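Alpha-1,3-glucanase (Paenibacillus glycanilyticus, PDB 6K0P) probably hydrolyses alpha-1,3-glucan as a glycoside hydrolase family 87 enzyme, here as the catalytic domain binding the disaccharide nigerose. Local coordinates at residues E48-S53 and V167-T172; R78-E83 and W134-A139; N84-V89 and N102-F107; F107-A112 and L130-L135. The protein carries 1 engineered substitution. All coordinates share one frame; numbering follows the deposited sequence.

Contact 1 (E48-S53 and V167-T172). With CA (calcium ion), chain J.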
loop_
_atom_site.group_PDB
_atom_site.type_symbol
_atom_site.label_atom_id
_atom_site.label_comp_id
_atom_site.label_asym_id
_atom_site.label_seq_id
_atom_site.Cartn_x
_atom_site.Cartn_y
_atom_site.Cartn_z
ATOM N N GLU A 48 12.061 -2.167 8.783
ATOM C CA GLU A 48 11.437 -1.723 7.539
ATOM C C GLU A 48 11.327 -2.817 6.490
ATOM O O GLU A 48 10.782 -2.564 5.411
ATOM C CB GLU A 48 12.179 -0.518 6.957
ATOM C CG GLU A 48 12.059 0.736 7.822
ATOM C CD GLU A 48 12.343 2.009 7.054
ATOM O OE1 GLU A 48 12.583 1.935 5.832
ATOM O OE2 GLU A 48 12.315 3.095 7.678
ATOM N N ALA A 49 11.843 -4.006 6.765
ATOM C CA ALA A 49 11.798 -5.095 5.804
ATOM C C ALA A 49 10.447 -5.806 5.842
ATOM O O ALA A 49 9.756 -5.836 6.864
ATOM C CB ALA A 49 12.898 -6.115 6.118
ATOM N N SER A 50 10.064 -6.361 4.693
ATOM C CA SER A 50 8.972 -7.326 4.659
ATOM C C SER A 50 9.299 -8.497 5.583
ATOM O O SER A 50 10.405 -9.039 5.552
ATOM C CB SER A 50 8.804 -7.818 3.222
ATOM O OG SER A 50 7.641 -8.623 3.082
ATOM N N GLY A 51 8.338 -8.873 6.422
ATOM C CA GLY A 51 8.609 -9.892 7.418
ATOM C C GLY A 51 9.484 -9.426 8.555
ATOM O O GLY A 51 9.859 -10.245 9.398
ATOM N N ARG A 52 9.809 -8.131 8.599
ATOM C CA ARG A 52 10.712 -7.549 9.588
ATOM C C ARG A 52 12.095 -8.191 9.566
ATOM O O ARG A 52 12.811 -8.160 10.569
ATOM C CB ARG A 52 10.121 -7.522 11.003
ATOM C CG ARG A 52 8.700 -6.975 11.036
ATOM C CD ARG A 52 8.627 -5.492 10.628
ATOM N NE ARG A 52 7.234 -5.060 10.705
ATOM C CZ ARG A 52 6.825 -3.837 11.047
ATOM N NH1 ARG A 52 7.696 -2.869 11.323
ATOM N NH2 ARG A 52 5.523 -3.585 11.108
ATOM N N SER A 53 12.500 -8.747 8.422
ATOM C CA SER A 53 13.843 -9.298 8.316
ATOM C C SER A 53 14.316 -9.281 6.866
ATOM O O SER A 53 13.523 -9.282 5.923
ATOM C CB SER A 53 13.901 -10.720 8.887
ATOM O OG SER A 53 15.205 -11.277 8.776
ATOM N N VAL A 167 18.991 -7.967 1.310
ATOM C CA VAL A 167 18.043 -8.610 0.404
ATOM C C VAL A 167 16.802 -8.960 1.212
ATOM O O VAL A 167 16.859 -9.788 2.127
ATOM C CB VAL A 167 18.647 -9.853 -0.253
ATOM C CG1 VAL A 167 17.619 -10.523 -1.154
ATOM C CG2 VAL A 167 19.903 -9.502 -1.029
ATOM N N ASP A 168 15.678 -8.321 0.882
ATOM C CA ASP A 168 14.460 -8.432 1.680
ATOM C C ASP A 168 13.538 -9.530 1.156
ATOM O O ASP A 168 13.138 -10.432 1.905
ATOM C CB ASP A 168 13.754 -7.068 1.696
ATOM C CG ASP A 168 12.487 -7.067 2.514
ATOM O OD1 ASP A 168 12.229 -8.061 3.217
ATOM O OD2 ASP A 168 11.746 -6.063 2.473
ATOM N N LEU A 169 13.168 -9.448 -0.118
ATOM C CA LEU A 169 12.277 -10.413 -0.739
ATOM C C LEU A 169 12.558 -10.423 -2.231
ATOM O O LEU A 169 13.202 -9.520 -2.772
ATOM C CB LEU A 169 10.791 -10.094 -0.468
ATOM C CG LEU A 169 10.203 -8.768 -0.999
ATOM C CD1 LEU A 169 9.900 -8.798 -2.506
ATOM C CD2 LEU A 169 8.929 -8.401 -0.255
ATOM N N LEU A 170 12.028 -11.444 -2.892
ATOM C CA LEU A 170 12.093 -11.590 -4.339
ATOM C C LEU A 170 10.688 -11.852 -4.856
ATOM O O LEU A 170 10.010 -12.761 -4.367
ATOM C CB LEU A 170 13.002 -12.775 -4.685
ATOM C CG LEU A 170 13.291 -13.066 -6.158
ATOM C CD1 LEU A 170 14.189 -11.973 -6.719
ATOM C CD2 LEU A 170 13.933 -14.447 -6.302
ATOM N N GLU A 171 10.242 -11.050 -5.829
ATOM C CA GLU A 171 9.070 -11.391 -6.629
ATOM C C GLU A 171 9.548 -12.244 -7.784
ATOM O O GLU A 171 10.588 -11.953 -8.383
ATOM C CB GLU A 171 8.421 -10.158 -7.265
ATOM C CG GLU A 171 7.839 -9.156 -6.326
ATOM C CD GLU A 171 7.220 -7.983 -7.074
ATOM O OE1 GLU A 171 6.795 -8.155 -8.236
ATOM O OE2 GLU A 171 7.151 -6.883 -6.510
ATOM N N THR A 172 8.791 -13.289 -8.109
ATOM C CA THR A 172 9.044 -14.079 -9.313
ATOM C C THR A 172 7.780 -14.122 -10.161
ATOM O O THR A 172 6.672 -14.181 -9.628
ATOM C CB THR A 172 9.543 -15.497 -8.980
ATOM O OG1 THR A 172 8.457 -16.313 -8.520
ATOM C CG2 THR A 172 10.615 -15.437 -7.898
HETATM CA CA CA J . 12.070 -10.091 4.231
#

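Contact 2 (R78-E83 and W134-A139)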
loop_
_atom_site.group_PDB
_atom_site.type_symbol
_atom_site.label_atom_id
_atom_site.label_comp_id
_atom_site.label_asym_id
_atom_site.label_seq_id
_atom_site.Cartn_x
_atom_site.Cartn_y
_atom_site.Cartn_z
ATOM N N ARG A 78 13.513 -6.636 -3.784
ATOM C CA ARG A 78 13.424 -5.556 -2.806
ATOM C C ARG A 78 14.665 -5.618 -1.933
ATOM O O ARG A 78 14.984 -6.675 -1.369
ATOM C CB ARG A 78 12.169 -5.658 -1.937
ATOM C CG ARG A 78 11.935 -4.418 -1.056
ATOM C CD ARG A 78 10.602 -4.484 -0.326
ATOM N NE ARG A 78 10.123 -3.168 0.104
ATOM C CZ ARG A 78 10.141 -2.724 1.364
ATOM N NH1 ARG A 78 10.650 -3.469 2.347
ATOM N NH2 ARG A 78 9.651 -1.524 1.643
ATOM N N ASN A 79 15.363 -4.490 -1.840
ATOM C CA ASN A 79 16.704 -4.462 -1.287
ATOM C C ASN A 79 16.983 -3.090 -0.701
ATOM O O ASN A 79 16.279 -2.115 -0.974
ATOM C CB ASN A 79 17.737 -4.781 -2.378
ATOM C CG ASN A 79 17.865 -3.659 -3.394
ATOM O OD1 ASN A 79 18.659 -2.730 -3.204
ATOM N ND2 ASN A 79 17.065 -3.725 -4.465
ATOM N N ALA A 80 18.032 -3.021 0.115
ATOM C CA ALA A 80 18.540 -1.739 0.588
ATOM C C ALA A 80 20.031 -1.675 0.309
ATOM O O ALA A 80 20.767 -2.626 0.607
ATOM C CB ALA A 80 18.272 -1.533 2.088
ATOM N N VAL A 81 20.470 -0.559 -0.276
ATOM C CA VAL A 81 21.887 -0.286 -0.504
ATOM C C VAL A 81 22.220 1.049 0.145
ATOM O O VAL A 81 21.335 1.731 0.675
ATOM C CB VAL A 81 22.244 -0.301 -2.005
ATOM C CG1 VAL A 81 22.000 -1.691 -2.576
ATOM C CG2 VAL A 81 21.449 0.750 -2.788
ATOM N N ALA A 82 23.498 1.421 0.112
ATOM C CA ALA A 82 23.937 2.658 0.741
ATOM C C ALA A 82 23.271 3.867 0.098
ATOM O O ALA A 82 22.930 3.864 -1.085
ATOM C CB ALA A 82 25.450 2.795 0.591
ATOM N N GLU A 83 23.100 4.919 0.895
ATOM C CA GLU A 83 22.622 6.188 0.358
ATOM C C GLU A 83 23.523 6.674 -0.776
ATOM O O GLU A 83 24.735 6.438 -0.778
ATOM C CB GLU A 83 22.576 7.227 1.490
ATOM C CG GLU A 83 22.386 8.690 1.066
ATOM C CD GLU A 83 21.026 8.987 0.434
ATOM O OE1 GLU A 83 20.691 8.375 -0.612
ATOM O OE2 GLU A 83 20.297 9.859 0.976
ATOM N N TRP A 134 12.652 4.872 5.290
ATOM C CA TRP A 134 12.241 4.447 3.947
ATOM C C TRP A 134 13.448 3.941 3.151
ATOM O O TRP A 134 13.787 4.443 2.074
ATOM C CB TRP A 134 11.495 5.558 3.196
ATOM C CG TRP A 134 10.190 5.978 3.805
ATOM C CD1 TRP A 134 9.745 5.748 5.087
ATOM C CD2 TRP A 134 9.147 6.693 3.140
ATOM N NE1 TRP A 134 8.489 6.309 5.251
ATOM C CE2 TRP A 134 8.106 6.888 4.067
ATOM C CE3 TRP A 134 9.004 7.206 1.846
ATOM C CZ2 TRP A 134 6.930 7.562 3.739
ATOM C CZ3 TRP A 134 7.833 7.865 1.516
ATOM C CH2 TRP A 134 6.810 8.033 2.460
ATOM N N LEU A 135 14.088 2.921 3.715
ATOM C CA LEU A 135 15.420 2.497 3.308
ATOM C C LEU A 135 15.419 1.525 2.138
ATOM O O LEU A 135 16.447 1.398 1.467
ATOM C CB LEU A 135 16.115 1.822 4.493
ATOM C CG LEU A 135 16.167 2.644 5.781
ATOM C CD1 LEU A 135 16.591 1.757 6.946
ATOM C CD2 LEU A 135 17.144 3.796 5.612
ATOM N N TYR A 136 14.307 0.835 1.893
ATOM C CA TYR A 136 14.237 -0.202 0.871
ATOM C C TYR A 136 13.751 0.351 -0.464
ATOM O O TYR A 136 13.005 1.330 -0.525
ATOM C CB TYR A 136 13.336 -1.358 1.337
ATOM C CG TYR A 136 14.065 -2.229 2.327
ATOM C CD1 TYR A 136 14.871 -3.269 1.888
ATOM C CD2 TYR A 136 14.012 -1.972 3.692
ATOM C CE1 TYR A 136 15.603 -4.041 2.776
ATOM C CE2 TYR A 136 14.729 -2.755 4.593
ATOM C CZ TYR A 136 15.519 -3.786 4.125
ATOM O OH TYR A 136 16.243 -4.569 4.998
ATOM N N GLU A 137 14.213 -0.279 -1.538
ATOM C CA GLU A 137 13.714 0.005 -2.876
ATOM C C GLU A 137 13.843 -1.263 -3.711
ATOM O O GLU A 137 14.255 -2.320 -3.218
ATOM C CB GLU A 137 14.414 1.220 -3.496
ATOM C CG GLU A 137 13.507 2.448 -3.631
ATOM C CD GLU A 137 12.417 2.265 -4.669
ATOM O OE1 GLU A 137 11.375 2.945 -4.577
ATOM O OE2 GLU A 137 12.614 1.456 -5.602
ATOM N N ASP A 138 13.466 -1.165 -4.986
ATOM C CA ASP A 138 13.274 -2.352 -5.806
ATOM C C ASP A 138 14.136 -2.300 -7.058
ATOM O O ASP A 138 14.397 -1.228 -7.617
ATOM C CB ASP A 138 11.819 -2.481 -6.273
ATOM C CG ASP A 138 10.845 -2.769 -5.148
ATOM O OD1 ASP A 138 11.263 -2.968 -3.977
ATOM O OD2 ASP A 138 9.630 -2.789 -5.457
ATOM N N ALA A 139 14.541 -3.481 -7.516
ATOM C CA ALA A 139 15.201 -3.633 -8.808
ATOM C C ALA A 139 14.438 -4.667 -9.623
ATOM O O ALA A 139 14.053 -5.720 -9.104
ATOM C CB ALA A 139 16.650 -4.096 -8.625
HETATM O O HOH W 1 9.159 -2.240 -2.360
HETATM O O HOH W 2 17.891 1.435 -0.872
#

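Contact 3 (N84-V89 and N102-F107). With GLC (alpha-D-glucopyranose), chain D.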
loop_
_atom_site.group_PDB
_atom_site.type_symbol
_atom_site.label_atom_id
_atom_site.label_comp_id
_atom_site.label_asym_id
_atom_site.label_seq_id
_atom_site.Cartn_x
_atom_site.Cartn_y
_atom_site.Cartn_z
ATOM N N ASN A 84 22.901 7.315 -1.768
ATOM C CA ASN A 84 23.602 7.935 -2.894
ATOM C C ASN A 84 24.492 6.942 -3.638
ATOM O O ASN A 84 25.649 7.221 -3.964
ATOM C CB ASN A 84 24.383 9.180 -2.467
ATOM C CG ASN A 84 24.778 10.049 -3.644
ATOM O OD1 ASN A 84 24.050 10.141 -4.635
ATOM N ND2 ASN A 84 25.935 10.689 -3.543
ATOM N N THR A 85 23.946 5.763 -3.919
ATOM C CA THR A 85 24.715 4.759 -4.642
ATOM C C THR A 85 23.852 4.064 -5.679
ATOM O O THR A 85 22.626 3.953 -5.540
ATOM C CB THR A 85 25.355 3.680 -3.749
ATOM O OG1 THR A 85 24.343 2.812 -3.248
ATOM C CG2 THR A 85 26.112 4.285 -2.589
ATOM N N THR A 86 24.526 3.605 -6.722
ATOM C CA THR A 86 23.961 2.697 -7.707
ATOM C C THR A 86 24.981 1.600 -7.955
ATOM O O THR A 86 26.183 1.766 -7.716
ATOM C CB THR A 86 23.664 3.392 -9.041
ATOM O OG1 THR A 86 24.903 3.789 -9.650
ATOM C CG2 THR A 86 22.769 4.608 -8.840
ATOM N N GLY A 87 24.497 0.456 -8.411
ATOM C CA GLY A 87 25.400 -0.633 -8.699
ATOM C C GLY A 87 24.627 -1.867 -9.084
ATOM O O GLY A 87 23.493 -1.777 -9.566
ATOM N N THR A 88 25.259 -3.026 -8.882
ATOM C CA THR A 88 24.675 -4.295 -9.285
ATOM C C THR A 88 24.710 -5.301 -8.140
ATOM O O THR A 88 25.472 -5.176 -7.178
ATOM C CB THR A 88 25.398 -4.904 -10.496
ATOM O OG1 THR A 88 26.809 -4.982 -10.230
ATOM C CG2 THR A 88 25.160 -4.054 -11.748
ATOM N N VAL A 89 23.844 -6.302 -8.262
ATOM C CA VAL A 89 23.980 -7.558 -7.538
ATOM C C VAL A 89 23.626 -8.657 -8.530
ATOM O O VAL A 89 22.861 -8.437 -9.474
ATOM C CB VAL A 89 23.127 -7.598 -6.244
ATOM C CG1 VAL A 89 21.637 -7.697 -6.568
ATOM C CG2 VAL A 89 23.571 -8.748 -5.334
ATOM N N ASN A 102 20.051 -3.978 -11.480
ATOM C CA ASN A 102 20.460 -2.593 -11.279
ATOM C C ASN A 102 19.826 -2.131 -9.970
ATOM O O ASN A 102 18.614 -1.891 -9.908
ATOM C CB ASN A 102 19.990 -1.749 -12.467
ATOM C CG ASN A 102 20.343 -0.269 -12.336
ATOM O OD1 ASN A 102 20.258 0.319 -11.259
ATOM N ND2 ASN A 102 20.709 0.343 -13.448
ATOM N N VAL A 103 20.638 -2.036 -8.920
ATOM C CA VAL A 103 20.173 -1.641 -7.595
ATOM C C VAL A 103 20.580 -0.199 -7.341
ATOM O O VAL A 103 21.627 0.269 -7.801
ATOM C CB VAL A 103 20.681 -2.583 -6.483
ATOM C CG1 VAL A 103 20.105 -3.978 -6.680
ATOM C CG2 VAL A 103 22.202 -2.634 -6.461
ATOM N N SER A 104 19.742 0.514 -6.593
ATOM C CA SER A 104 19.936 1.947 -6.426
ATOM C C SER A 104 19.164 2.446 -5.221
ATOM O O SER A 104 18.089 1.936 -4.905
ATOM C CB SER A 104 19.427 2.700 -7.656
ATOM O OG SER A 104 19.587 4.095 -7.497
ATOM N N SER A 105 19.703 3.485 -4.584
ATOM C CA SER A 105 18.977 4.200 -3.543
ATOM C C SER A 105 18.425 5.539 -4.032
ATOM O O SER A 105 18.106 6.404 -3.208
ATOM C CB SER A 105 19.853 4.396 -2.305
ATOM O OG SER A 105 21.095 4.977 -2.668
ATOM N N LYS A 106 18.306 5.723 -5.354
ATOM C CA LYS A 106 17.789 6.985 -5.890
ATOM C C LYS A 106 16.450 7.376 -5.261
ATOM O O LYS A 106 16.222 8.553 -4.943
ATOM C CB LYS A 106 17.654 6.879 -7.408
ATOM C CG LYS A 106 16.935 8.077 -8.024
ATOM C CD LYS A 106 16.810 7.938 -9.529
ATOM C CE LYS A 106 16.138 9.180 -10.121
ATOM N NZ LYS A 106 16.168 9.162 -11.607
ATOM N N PHE A 107 15.559 6.407 -5.058
ATOM C CA PHE A 107 14.202 6.670 -4.592
ATOM C C PHE A 107 13.993 6.389 -3.110
ATOM O O PHE A 107 12.900 6.654 -2.596
ATOM C CB PHE A 107 13.194 5.881 -5.441
ATOM C CG PHE A 107 13.143 6.341 -6.870
ATOM C CD1 PHE A 107 12.479 7.506 -7.197
ATOM C CD2 PHE A 107 13.789 5.627 -7.876
ATOM C CE1 PHE A 107 12.432 7.961 -8.507
ATOM C CE2 PHE A 107 13.752 6.069 -9.198
ATOM C CZ PHE A 107 13.071 7.240 -9.512
HETATM C C1 GLC D . 17.417 2.391 -13.560
HETATM C C2 GLC D . 17.517 2.750 -12.083
HETATM C C3 GLC D . 16.527 3.836 -11.682
HETATM C C4 GLC D . 16.747 5.015 -12.610
HETATM C C5 GLC D . 16.695 4.561 -14.060
HETATM C C6 GLC D . 16.903 5.774 -14.959
HETATM O O2 GLC D . 17.408 1.584 -11.294
HETATM O O3 GLC D . 16.863 4.244 -10.394
HETATM O O4 GLC D . 15.757 6.018 -12.447
HETATM O O5 GLC D . 17.653 3.542 -14.315
HETATM O O6 GLC D . 18.230 6.257 -14.828
#

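Contact 4 (F107-A112 and L130-L135)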
loop_
_atom_site.group_PDB
_atom_site.type_symbol
_atom_site.label_atom_id
_atom_site.label_comp_id
_atom_site.label_asym_id
_atom_site.label_seq_id
_atom_site.Cartn_x
_atom_site.Cartn_y
_atom_site.Cartn_z
ATOM N N PHE A 107 15.559 6.407 -5.058
ATOM C CA PHE A 107 14.202 6.670 -4.592
ATOM C C PHE A 107 13.993 6.389 -3.110
ATOM O O PHE A 107 12.900 6.654 -2.596
ATOM C CB PHE A 107 13.194 5.881 -5.441
ATOM C CG PHE A 107 13.143 6.341 -6.870
ATOM C CD1 PHE A 107 12.479 7.506 -7.197
ATOM C CD2 PHE A 107 13.789 5.627 -7.876
ATOM C CE1 PHE A 107 12.432 7.961 -8.507
ATOM C CE2 PHE A 107 13.752 6.069 -9.198
ATOM C CZ PHE A 107 13.071 7.240 -9.512
ATOM N N SER A 108 15.000 5.861 -2.420
ATOM C CA SER A 108 14.907 5.564 -1.000
ATOM C C SER A 108 15.642 6.632 -0.187
ATOM O O SER A 108 16.223 7.578 -0.731
ATOM C CB SER A 108 15.457 4.161 -0.729
ATOM O OG SER A 108 16.734 4.005 -1.337
ATOM N N TYR A 109 15.607 6.466 1.141
ATOM C CA TYR A 109 16.235 7.355 2.117
ATOM C C TYR A 109 15.505 8.689 2.229
ATOM O O TYR A 109 15.833 9.655 1.528
ATOM C CB TYR A 109 17.741 7.528 1.859
ATOM C CG TYR A 109 18.537 6.273 2.154
ATOM C CD1 TYR A 109 18.564 5.216 1.250
ATOM C CD2 TYR A 109 19.256 6.144 3.336
ATOM C CE1 TYR A 109 19.274 4.065 1.517
ATOM C CE2 TYR A 109 19.969 4.996 3.608
ATOM C CZ TYR A 109 19.981 3.966 2.694
ATOM O OH TYR A 109 20.691 2.819 2.955
ATOM N N LEU A 110 14.506 8.737 3.107
ATOM C CA LEU A 110 13.751 9.947 3.402
ATOM C C LEU A 110 14.009 10.286 4.865
ATOM O O LEU A 110 14.017 9.395 5.719
ATOM C CB LEU A 110 12.248 9.720 3.140
ATOM C CG LEU A 110 11.739 9.767 1.688
ATOM C CD1 LEU A 110 11.918 11.166 1.105
ATOM C CD2 LEU A 110 12.402 8.723 0.778
ATOM N N TYR A 111 14.232 11.568 5.158
ATOM C CA TYR A 111 14.841 11.969 6.422
ATOM C C TYR A 111 13.841 12.643 7.355
ATOM O O TYR A 111 12.978 13.411 6.918
ATOM C CB TYR A 111 16.065 12.863 6.173
ATOM C CG TYR A 111 17.174 12.095 5.493
ATOM C CD1 TYR A 111 17.207 11.978 4.116
ATOM C CD2 TYR A 111 18.162 11.450 6.232
ATOM C CE1 TYR A 111 18.191 11.249 3.481
ATOM C CE2 TYR A 111 19.163 10.719 5.601
ATOM C CZ TYR A 111 19.164 10.624 4.223
ATOM O OH TYR A 111 20.139 9.906 3.566
ATOM N N ALA A 112 13.969 12.337 8.643
ATOM C CA ALA A 112 13.149 12.927 9.695
ATOM C C ALA A 112 13.880 12.716 11.016
ATOM O O ALA A 112 15.072 12.393 11.038
ATOM C CB ALA A 112 11.745 12.311 9.708
ATOM N N LEU A 130 19.437 14.323 11.527
ATOM C CA LEU A 130 18.354 13.636 10.836
ATOM C C LEU A 130 18.658 12.151 10.702
ATOM O O LEU A 130 19.803 11.755 10.466
ATOM C CB LEU A 130 18.136 14.242 9.449
ATOM C CG LEU A 130 17.687 15.701 9.413
ATOM C CD1 LEU A 130 17.502 16.177 7.979
ATOM C CD2 LEU A 130 16.403 15.884 10.212
ATOM N N THR A 131 17.618 11.335 10.866
ATOM C CA THR A 131 17.682 9.893 10.691
ATOM C C THR A 131 17.102 9.538 9.325
ATOM O O THR A 131 16.132 10.155 8.874
ATOM C CB THR A 131 16.870 9.211 11.800
ATOM O OG1 THR A 131 17.470 9.492 13.068
ATOM C CG2 THR A 131 16.799 7.694 11.598
ATOM N N ALA A 132 17.697 8.537 8.677
ATOM C CA ALA A 132 17.178 8.017 7.415
ATOM C C ALA A 132 16.074 6.997 7.668
ATOM O O ALA A 132 16.228 6.093 8.499
ATOM C CB ALA A 132 18.299 7.340 6.630
ATOM N N TYR A 133 14.978 7.128 6.922
ATOM C CA TYR A 133 13.858 6.198 6.925
ATOM C C TYR A 133 13.589 5.799 5.484
ATOM O O TYR A 133 14.195 6.333 4.550
ATOM C CB TYR A 133 12.604 6.869 7.508
ATOM C CG TYR A 133 12.770 7.346 8.932
ATOM C CD1 TYR A 133 13.273 8.613 9.210
ATOM C CD2 TYR A 133 12.426 6.527 9.999
ATOM C CE1 TYR A 133 13.424 9.047 10.530
ATOM C CE2 TYR A 133 12.579 6.950 11.320
ATOM C CZ TYR A 133 13.072 8.208 11.567
ATOM O OH TYR A 133 13.225 8.628 12.874
ATOM N N TRP A 134 12.652 4.872 5.290
ATOM C CA TRP A 134 12.241 4.447 3.947
ATOM C C TRP A 134 13.448 3.941 3.151
ATOM O O TRP A 134 13.787 4.443 2.074
ATOM C CB TRP A 134 11.495 5.558 3.196
ATOM C CG TRP A 134 10.190 5.978 3.805
ATOM C CD1 TRP A 134 9.745 5.748 5.087
ATOM C CD2 TRP A 134 9.147 6.693 3.140
ATOM N NE1 TRP A 134 8.489 6.309 5.251
ATOM C CE2 TRP A 134 8.106 6.888 4.067
ATOM C CE3 TRP A 134 9.004 7.206 1.846
ATOM C CZ2 TRP A 134 6.930 7.562 3.739
ATOM C CZ3 TRP A 134 7.833 7.865 1.516
ATOM C CH2 TRP A 134 6.810 8.033 2.460
ATOM N N LEU A 135 14.088 2.921 3.715
ATOM C CA LEU A 135 15.420 2.497 3.308
ATOM C C LEU A 135 15.419 1.525 2.138
ATOM O O LEU A 135 16.447 1.398 1.467
ATOM C CB LEU A 135 16.115 1.822 4.493
ATOM C CG LEU A 135 16.167 2.644 5.781
ATOM C CD1 LEU A 135 16.591 1.757 6.946
ATOM C CD2 LEU A 135 17.144 3.796 5.612
HETATM O O HOH W 2 17.891 1.435 -0.872
#

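Contact 1 (E48-S53 and V167-T172)
The carboxylate of D168 is the flat group between the two segments. A49 CB lies over one face, 3.6 Å from OD1, whereas the calcium ion and S50 N approach close to its plane. S50 N donates to the syn lone pair of D168 OD2 at 2.8 Å, with an N-H...O angle of 162°. OD2 is gripped a second time by R78 in a salt bridge, while OD1 is taken up by the calcium ion at 2.3 Å. With CG anti to the backbone N (chi1 -179°), D168 chelates: its own carbonyl O also reaches the calcium, at 2.6 Å. From the loop, S50 O and S53 O bind the calcium, each at 2.4 Å, and the carboxylates of E23 and E25 complete the site. D168 belongs to strand 165-173 of the antiparallel sheet of the D1 region, whose sequence family falls in the galactose-binding-domain clan. D168 and L169 both face R78 in a classic beta bulge, consistent with carbonyl and carboxylate of one residue turning to the same metal. The loop is turned by R52 N bonding to A49 O, a type II turn with G51, at positive phi, in its third position. S50 CB also packs on L169 CD2 at 3.5 Å.

Contact 2 (R78-E83 and W134-A139)
R78 and Y136 cross at about a right angle where strand 72-80 pairs antiparallel with strand 137-143 in the sheet of the D1 region. The guanidinium plane of R78 and the ring plane of Y136 are only 15° apart, yet it is the Y136 CB methylene, not the ring, that sits over the centre of the guanidinium, 3.5 Å from R78 CZ. R78 reaches there with CG anti to the backbone N (chi1 -171°) and the chain extended from CG to NE, and its NH1 continues to D168 in a salt bridge. One face of the Y136 ring receives A80 CB in a CH-pi contact, 3.9 Å from the ring centroid; the phenol OH of Y136 bonds beyond to the carbonyl of Y45. R78 and D138 are an antiparallel non-hydrogen-bonded pair. The D138 carboxylate stands at 72° to the guanidinium, OD1 packing against R78 CG at 3.3 Å, too far from the charged nitrogens for a salt bridge. A water mends that gap, accepting from R78 NE and donating to D138 OD1, while OD2 of D138 pairs with R350. N79 and E137 form the hydrogen-bonded pair, N79 N to E137 O and E137 N to N79 O both at 2.8 Å. The E137 carboxylate turns back on its own strand: D138 N meets OE2 at 2.8 Å from above the carboxylate plane, and OE1 goes to H305. Where the strands part, a second water donates to L135 O at 2.7 Å and takes a weak bond from V81 N.

Contact 3 (N84-V89 and N102-F107)
V103 pairs with G87, and on the other face of the same strand its neighbour N102 offers a carboxamide to the bound glucose. N102 OD1 accepts a weak hydrogen bond from glucose O2 at 3.1 Å; CG, anti to the backbone N (chi1 179°), carries the amide toward the sugar. K106, extended to its end, donates from NZ to glucose O4 at 3.3 Å; NZ also bonds to the carbonyl of Q248. F107 adds CE2, 3.8 Å from glucose O3, and its ring stacks with that of H305. A leucine here, in place of N102, removes this weak acceptor and would probably leave the sugar less firmly held at O2. N102 lies on, and K106 and F107 just follow, the second strand of the beta hairpin 86-93/96-104, at the outer rim of a four-stranded antiparallel sheet; Q140, E218 and K243 also line the sugar pocket. S104, another pocket residue, accepts from K106 N through OG at 3.0 Å, an ST turn that probably helps place K106. The strand itself is held by G87 N to V103 O and V103 N to G87 O, each 2.9 Å. V103 CG1 packs across on V89 CG1 at 4.0 Å. Further on, S105 N donates to T85 O at 3.1 Å, and S105 OG accepts from T85 N at 3.2 Å while bonding also to A82 O.

Contact 4 (F107-A112 and L130-L135)
Strands 110-112 and 131-133 run antiparallel as a two-stranded ribbon, with L110 and Y133, then A112 and T131, as hydrogen-bonded pairs; past its end Y109 N still donates to W134 O at 2.9 Å. Within the ribbon, Y133 N to L110 O is 2.7 Å. On one side, the methyl of A132 touches two tyrosines, 3.6 Å from both Y109 CD2 and Y111 CE2. The Y109 ring takes L135 CD2 over one face in a CH-pi contact, 4.0 Å from the ring centroid. Both phenols are bonded away from the ribbon, Y109 OH to V81 O and Y45 OH, Y111 OH to E83. Trading Y109 for an alanine would probably open a gap beside A132 and L135 and leave V81 O without this donor. On the opposite side, the side chain of L110 meets the indole of W134 obliquely, CG 3.8 Å from CE3. The Y133 ring, with CG beside its backbone N (chi1 -60°), lies back along the first strand: L110 O and A112 O are at its edge, in plane, and its CE1 touches A112 CB at 3.8 Å.

From the N terminus, the 48-53 loop comes first and meets 167-172 only after the other segments have passed, so contact 1 closes the longest loop and encloses the other three. Inside it, contact 2 closes 78-83 on 134-139. Within that, contact 3 closes the short hairpin 84-89/102-107, and contact 4 follows in series, sharing F107 with contact 3 and W134 and L135 with contact 2. Strand 72-80 lies between 165-173 and 137-143, joining contacts 1 and 2 in one sheet. E48 of the calcium loop reaches the backbone nitrogens of W134 and L135, linking the metal region to the turn after strand 131-133, while A139 packs against N102 between contacts 2 and 3.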